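Local atomic coordinates of uridylate kinase (Archaeoglobus fulgidus, PDB entry 2IJ9), a protein that probably catalyses the reversible transfer of a phosphate from ATP to UMP, giving UDP and ADP in de novo pyrimidine synthesis. Residues F92-E96 / L122-I127; I193-I198 / V214-A219. The protein carries 1 engineered substitution. All coordinates share one frame; numbering follows the deposited sequence.

In the fold
From the N terminus, the chain first lays down strands 2-7 and 34-39 and the helices that follow them. Contact 1 then sets the start of helix 92-99 against the end of helix 117-126, closing a loop that holds strand 104-107 and the predicted UMP-binding residues Thr110 to Thr116. Only after that, in series and without crossing, does contact 2 open: strand 195-199 runs out, helix 202-209 turns the chain back, and strand 216-218 returns antiparallel. Contact 1 thus joins helix 92-99 to helix 117-126, whose Leu123 packs on strand 34-39, while contact 2 lies within the sheet beyond strand 131-136. Ile193 CD1 touches the backbone of Ala124 and Glu125, so the two contacts meet there.

Contact 1. Residues F92-E96 / L122-I127; sequences FMEAE and LLAEFI
Phe92 sets an edge of its ring toward the face of Phe126 in an edge-to-face pair well short of perpendicular, with the planes at 52° and the ring centroids 5.5 Å apart. A face of Phe126 takes a CH-pi contact from the Phe92 methylene, where CB stands 3.7 Å from the centroid of the Phe126 ring. Phe126 has CG anti to its backbone N (chi1 -170°), which carries its ring across to helix 92-99. Met93 meets the rim of that ring, its CG lying 3.9 Å from Phe126 CZ at the edge.

Farther along the Phe92 ring, CD1 and CE1 lean on Leu123: its CD1 methyl lies obliquely and its backbone N at the ring edge, in plane. Leu122 adds its CB, 3.9 Å from Phe92 CE1. One turn on, Glu96 runs past Ile127 in the opposite direction, with Glu96 CG 3.9 Å from Ile127 CG2. Its OE1 meets Phe126 CE2 at 3.7 Å, the carboxylate plane nearly perpendicular to the ring. Beyond the pair, Phe92 also meets Phe111 and Thr110, both predicted to bind UMP, and Leu123 rests on Phe36 and Val38 of strand 34-39.

The two helical segments cross at -59°, and no hydrogen bond joins them. Their hold is therefore mainly apolar and aromatic, with the Glu96 carboxylate oblique to the Phe126 ring and Phe92 joining this interface to the predicted UMP site.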
loop_
_atom_site.group_PDB
_atom_site.type_symbol
_atom_site.label_atom_id
_atom_site.label_comp_id
_atom_site.label_asym_id
_atom_site.label_seq_id
_atom_site.Cartn_x
_atom_site.Cartn_y
_atom_site.Cartn_z
ATOM N N PHE B 92 25.772 2.291 15.539
ATOM C CA PHE B 92 25.447 2.835 16.846
ATOM C C PHE B 92 26.361 4.001 17.204
ATOM O O PHE B 92 25.928 4.931 17.864
ATOM C CB PHE B 92 25.519 1.751 17.933
ATOM C CG PHE B 92 24.747 0.489 17.617
ATOM C CD1 PHE B 92 23.756 0.044 18.473
ATOM C CD2 PHE B 92 25.035 -0.272 16.489
ATOM C CE1 PHE B 92 23.042 -1.109 18.208
ATOM C CE2 PHE B 92 24.316 -1.421 16.216
ATOM C CZ PHE B 92 23.318 -1.843 17.088
ATOM N N MET B 93 27.627 3.949 16.789
ATOM C CA MET B 93 28.564 5.029 17.098
ATOM C C MET B 93 28.024 6.309 16.491
ATOM O O MET B 93 27.853 7.295 17.201
ATOM C CB MET B 93 29.969 4.721 16.589
ATOM C CG MET B 93 30.689 3.653 17.379
ATOM S SD MET B 93 31.488 2.431 16.317
ATOM C CE MET B 93 31.738 1.096 17.476
ATOM N N GLU B 94 27.709 6.266 15.192
ATOM C CA GLU B 94 26.956 7.336 14.525
ATOM C C GLU B 94 25.707 7.732 15.318
ATOM O O GLU B 94 25.467 8.915 15.549
ATOM C CB GLU B 94 26.525 6.930 13.115
ATOM C CG GLU B 94 27.576 7.058 12.037
ATOM C CD GLU B 94 26.995 6.940 10.626
ATOM O OE1 GLU B 94 27.756 6.612 9.693
ATOM O OE2 GLU B 94 25.786 7.181 10.439
ATOM N N ALA B 95 24.929 6.734 15.740
ATOM C CA ALA B 95 23.690 6.965 16.490
ATOM C C ALA B 95 23.937 7.707 17.781
ATOM O O ALA B 95 23.156 8.585 18.146
ATOM C CB ALA B 95 22.979 5.664 16.771
ATOM N N GLU B 96 25.029 7.361 18.461
ATOM C CA GLU B 96 25.378 8.021 19.700
ATOM C C GLU B 96 26.017 9.366 19.409
ATOM O O GLU B 96 25.738 10.342 20.090
ATOM C CB GLU B 96 26.277 7.153 20.577
ATOM C CG GLU B 96 26.175 7.528 22.053
ATOM C CD GLU B 96 27.331 7.015 22.904
ATOM O OE1 GLU B 96 28.032 6.067 22.482
ATOM O OE2 GLU B 96 27.535 7.571 24.007
ATOM N N LEU B 122 20.387 -4.295 21.715
ATOM C CA LEU B 122 21.797 -3.955 21.520
ATOM C C LEU B 122 22.091 -2.451 21.691
ATOM O O LEU B 122 22.985 -2.081 22.445
ATOM C CB LEU B 122 22.257 -4.445 20.153
ATOM C CG LEU B 122 22.214 -5.969 19.992
ATOM C CD1 LEU B 122 22.010 -6.360 18.536
ATOM C CD2 LEU B 122 23.455 -6.628 20.554
ATOM N N LEU B 123 21.322 -1.601 21.010
ATOM C CA LEU B 123 21.469 -0.147 21.109
ATOM C C LEU B 123 21.297 0.383 22.519
ATOM O O LEU B 123 22.066 1.232 22.962
ATOM C CB LEU B 123 20.499 0.571 20.171
ATOM C CG LEU B 123 20.650 2.095 20.150
ATOM C CD1 LEU B 123 22.064 2.480 19.766
ATOM C CD2 LEU B 123 19.637 2.763 19.214
ATOM N N ALA B 124 20.288 -0.120 23.212
ATOM C CA ALA B 124 20.045 0.244 24.600
ATOM C C ALA B 124 21.277 -0.006 25.469
ATOM O O ALA B 124 21.735 0.872 26.207
ATOM C CB ALA B 124 18.847 -0.537 25.137
ATOM N N GLU B 125 21.798 -1.223 25.363
ATOM C CA GLU B 125 22.974 -1.665 26.097
ATOM C C GLU B 125 24.177 -0.785 25.772
ATOM O O GLU B 125 24.763 -0.211 26.675
ATOM C CB GLU B 125 23.241 -3.127 25.757
ATOM C CG GLU B 125 24.376 -3.788 26.487
ATOM C CD GLU B 125 24.714 -5.137 25.869
ATOM O OE1 GLU B 125 25.037 -5.160 24.658
ATOM O OE2 GLU B 125 24.650 -6.168 26.582
ATOM N N PHE B 126 24.508 -0.679 24.481
ATOM C CA PHE B 126 25.587 0.170 23.934
ATOM C C PHE B 126 25.628 1.558 24.531
ATOM O O PHE B 126 26.682 2.026 24.953
ATOM C CB PHE B 126 25.385 0.312 22.433
ATOM C CG PHE B 126 26.528 0.957 21.707
ATOM C CD1 PHE B 126 27.635 0.209 21.319
ATOM C CD2 PHE B 126 26.475 2.296 21.349
ATOM C CE1 PHE B 126 28.682 0.796 20.626
ATOM C CE2 PHE B 126 27.519 2.888 20.651
ATOM C CZ PHE B 126 28.621 2.134 20.288
ATOM N N ILE B 127 24.478 2.216 24.574
ATOM C CA ILE B 127 24.419 3.582 25.064
ATOM C C ILE B 127 24.014 3.679 26.524
ATOM O O ILE B 127 23.801 4.786 27.017
ATOM C CB ILE B 127 23.445 4.414 24.239
ATOM C CG1 ILE B 127 22.017 3.866 24.415
ATOM C CG2 ILE B 127 23.889 4.414 22.783
ATOM C CD1 ILE B 127 20.891 4.880 24.260
#

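Contact 2. Residues I193-I198 / V214-A219; sequences IKTYVI and VGTVIA
Thr195 and Ile218 form a hydrogen-bonded antiparallel pair: Thr195 N to Ile218 O and Ile218 N to Thr195 O are both 2.8 Å, the first nearly straight (163° at the hydrogen). Two residues along, Val197 N reaches Thr216 O at 3.0 Å, the most bent of the four (149°), and Thr216 N returns to Val197 O at 3.1 Å. Between them sits the non-hydrogen-bonded pair Tyr196 and Val217, whose side chains run side by side. Val217 has CG1 anti to the backbone N (chi1 -164°), which lays this methyl over one face of the Tyr196 ring, 4.2 Å from its centroid, and leaves CG2 by Tyr196 CE2. Val214 CG2 packs against Tyr196 CE2 at 3.6 Å.

Further out, Tyr196 OH bonds to Glu212 O, and its side chain also touches Ala208. A serine in place of Tyr196 would probably leave Val214 and Val217 without the ring they pack on and Glu212 O without its hydroxyl partner. Thr216 OG1 is bonded to Val141 N and Tyr155 O, and Val197 touches Thr136, a predicted ATP-binding residue. Strand 131-136 bonds along the far edge of strand 195-199, which with its antiparallel neighbour 216-218, joined through helix 202-209, forms the C-terminal part of the central sheet of the amino acid kinase fold.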
loop_
_atom_site.group_PDB
_atom_site.type_symbol
_atom_site.label_atom_id
_atom_site.label_comp_id
_atom_site.label_asym_id
_atom_site.label_seq_id
_atom_site.Cartn_x
_atom_site.Cartn_y
_atom_site.Cartn_z
ATOM N N ILE B 193 18.535 -3.711 31.695
ATOM C CA ILE B 193 17.820 -2.469 31.394
ATOM C C ILE B 193 16.295 -2.671 31.439
ATOM O O ILE B 193 15.756 -3.586 30.789
ATOM C CB ILE B 193 18.249 -1.907 30.013
ATOM C CG1 ILE B 193 19.747 -1.621 30.007
ATOM C CG2 ILE B 193 17.485 -0.633 29.666
ATOM C CD1 ILE B 193 20.256 -1.074 28.695
ATOM N N LYS B 194 15.615 -1.816 32.210
ATOM C CA LYS B 194 14.160 -1.872 32.366
ATOM C C LYS B 194 13.458 -1.808 31.017
ATOM O O LYS B 194 13.522 -0.792 30.313
ATOM C CB LYS B 194 13.657 -0.740 33.261
ATOM C CG LYS B 194 12.215 -0.902 33.734
ATOM C CD LYS B 194 11.543 0.463 33.844
ATOM C CE LYS B 194 10.277 0.433 34.704
ATOM N NZ LYS B 194 10.561 0.613 36.158
ATOM N N THR B 195 12.792 -2.909 30.677
ATOM C CA THR B 195 12.129 -3.069 29.388
ATOM C C THR B 195 10.597 -3.032 29.497
ATOM O O THR B 195 10.021 -3.343 30.538
ATOM C CB THR B 195 12.634 -4.350 28.669
ATOM O OG1 THR B 195 14.052 -4.248 28.495
ATOM C CG2 THR B 195 11.996 -4.520 27.291
ATOM N N TYR B 196 9.957 -2.599 28.424
ATOM C CA TYR B 196 8.525 -2.678 28.274
ATOM C C TYR B 196 8.235 -3.461 26.999
ATOM O O TYR B 196 8.990 -3.384 26.020
ATOM C CB TYR B 196 7.926 -1.279 28.177
ATOM C CG TYR B 196 7.778 -0.596 29.510
ATOM C CD1 TYR B 196 8.865 0.011 30.129
ATOM C CD2 TYR B 196 6.543 -0.556 30.155
ATOM C CE1 TYR B 196 8.728 0.642 31.352
ATOM C CE2 TYR B 196 6.393 0.074 31.380
ATOM C CZ TYR B 196 7.488 0.671 31.975
ATOM O OH TYR B 196 7.338 1.294 33.195
ATOM N N VAL B 197 7.160 -4.243 27.028
ATOM C CA VAL B 197 6.641 -4.898 25.833
ATOM C C VAL B 197 5.173 -4.491 25.709
ATOM O O VAL B 197 4.346 -4.877 26.542
ATOM C CB VAL B 197 6.779 -6.427 25.934
ATOM C CG1 VAL B 197 6.012 -7.103 24.795
ATOM C CG2 VAL B 197 8.260 -6.815 25.910
ATOM N N ILE B 198 4.846 -3.680 24.708
ATOM C CA ILE B 198 3.546 -3.024 24.728
ATOM C C ILE B 198 2.839 -2.960 23.378
ATOM O O ILE B 198 3.465 -3.114 22.333
ATOM C CB ILE B 198 3.637 -1.606 25.345
ATOM C CG1 ILE B 198 4.582 -0.720 24.526
ATOM C CG2 ILE B 198 4.042 -1.699 26.823
ATOM C CD1 ILE B 198 4.370 0.775 24.744
ATOM N N VAL B 214 2.019 -0.657 31.968
ATOM C CA VAL B 214 1.600 -0.976 30.604
ATOM C C VAL B 214 2.219 -2.312 30.206
ATOM O O VAL B 214 3.284 -2.700 30.701
ATOM C CB VAL B 214 1.945 0.136 29.564
ATOM C CG1 VAL B 214 0.790 1.085 29.402
ATOM C CG2 VAL B 214 3.179 0.900 29.980
ATOM N N GLY B 215 1.509 -3.012 29.338
ATOM C CA GLY B 215 1.902 -4.315 28.843
ATOM C C GLY B 215 2.598 -5.211 29.836
ATOM O O GLY B 215 2.051 -5.579 30.873
ATOM N N THR B 216 3.828 -5.547 29.503
ATOM C CA THR B 216 4.650 -6.380 30.340
ATOM C C THR B 216 5.893 -5.575 30.683
ATOM O O THR B 216 6.677 -5.206 29.792
ATOM C CB THR B 216 5.051 -7.661 29.581
ATOM O OG1 THR B 216 3.866 -8.412 29.255
ATOM C CG2 THR B 216 6.036 -8.522 30.413
ATOM N N VAL B 217 6.055 -5.274 31.969
ATOM C CA VAL B 217 7.271 -4.609 32.425
ATOM C C VAL B 217 8.293 -5.695 32.738
ATOM O O VAL B 217 7.938 -6.759 33.241
ATOM C CB VAL B 217 7.035 -3.693 33.639
ATOM C CG1 VAL B 217 8.224 -2.747 33.821
ATOM C CG2 VAL B 217 5.736 -2.894 33.477
ATOM N N ILE B 218 9.549 -5.453 32.379
ATOM C CA ILE B 218 10.609 -6.416 32.638
ATOM C C ILE B 218 11.772 -5.679 33.300
ATOM O O ILE B 218 12.286 -4.702 32.742
ATOM C CB ILE B 218 11.049 -7.162 31.346
ATOM C CG1 ILE B 218 9.815 -7.645 30.573
ATOM C CG2 ILE B 218 12.003 -8.322 31.678
ATOM C CD1 ILE B 218 10.076 -8.744 29.581
ATOM N N ALA B 219 12.153 -6.130 34.501
ATOM C CA ALA B 219 13.223 -5.495 35.295
ATOM C C ALA B 219 13.904 -6.463 36.263
ATOM O O ALA B 219 13.313 -7.454 36.690
ATOM C CB ALA B 219 12.690 -4.276 36.049
#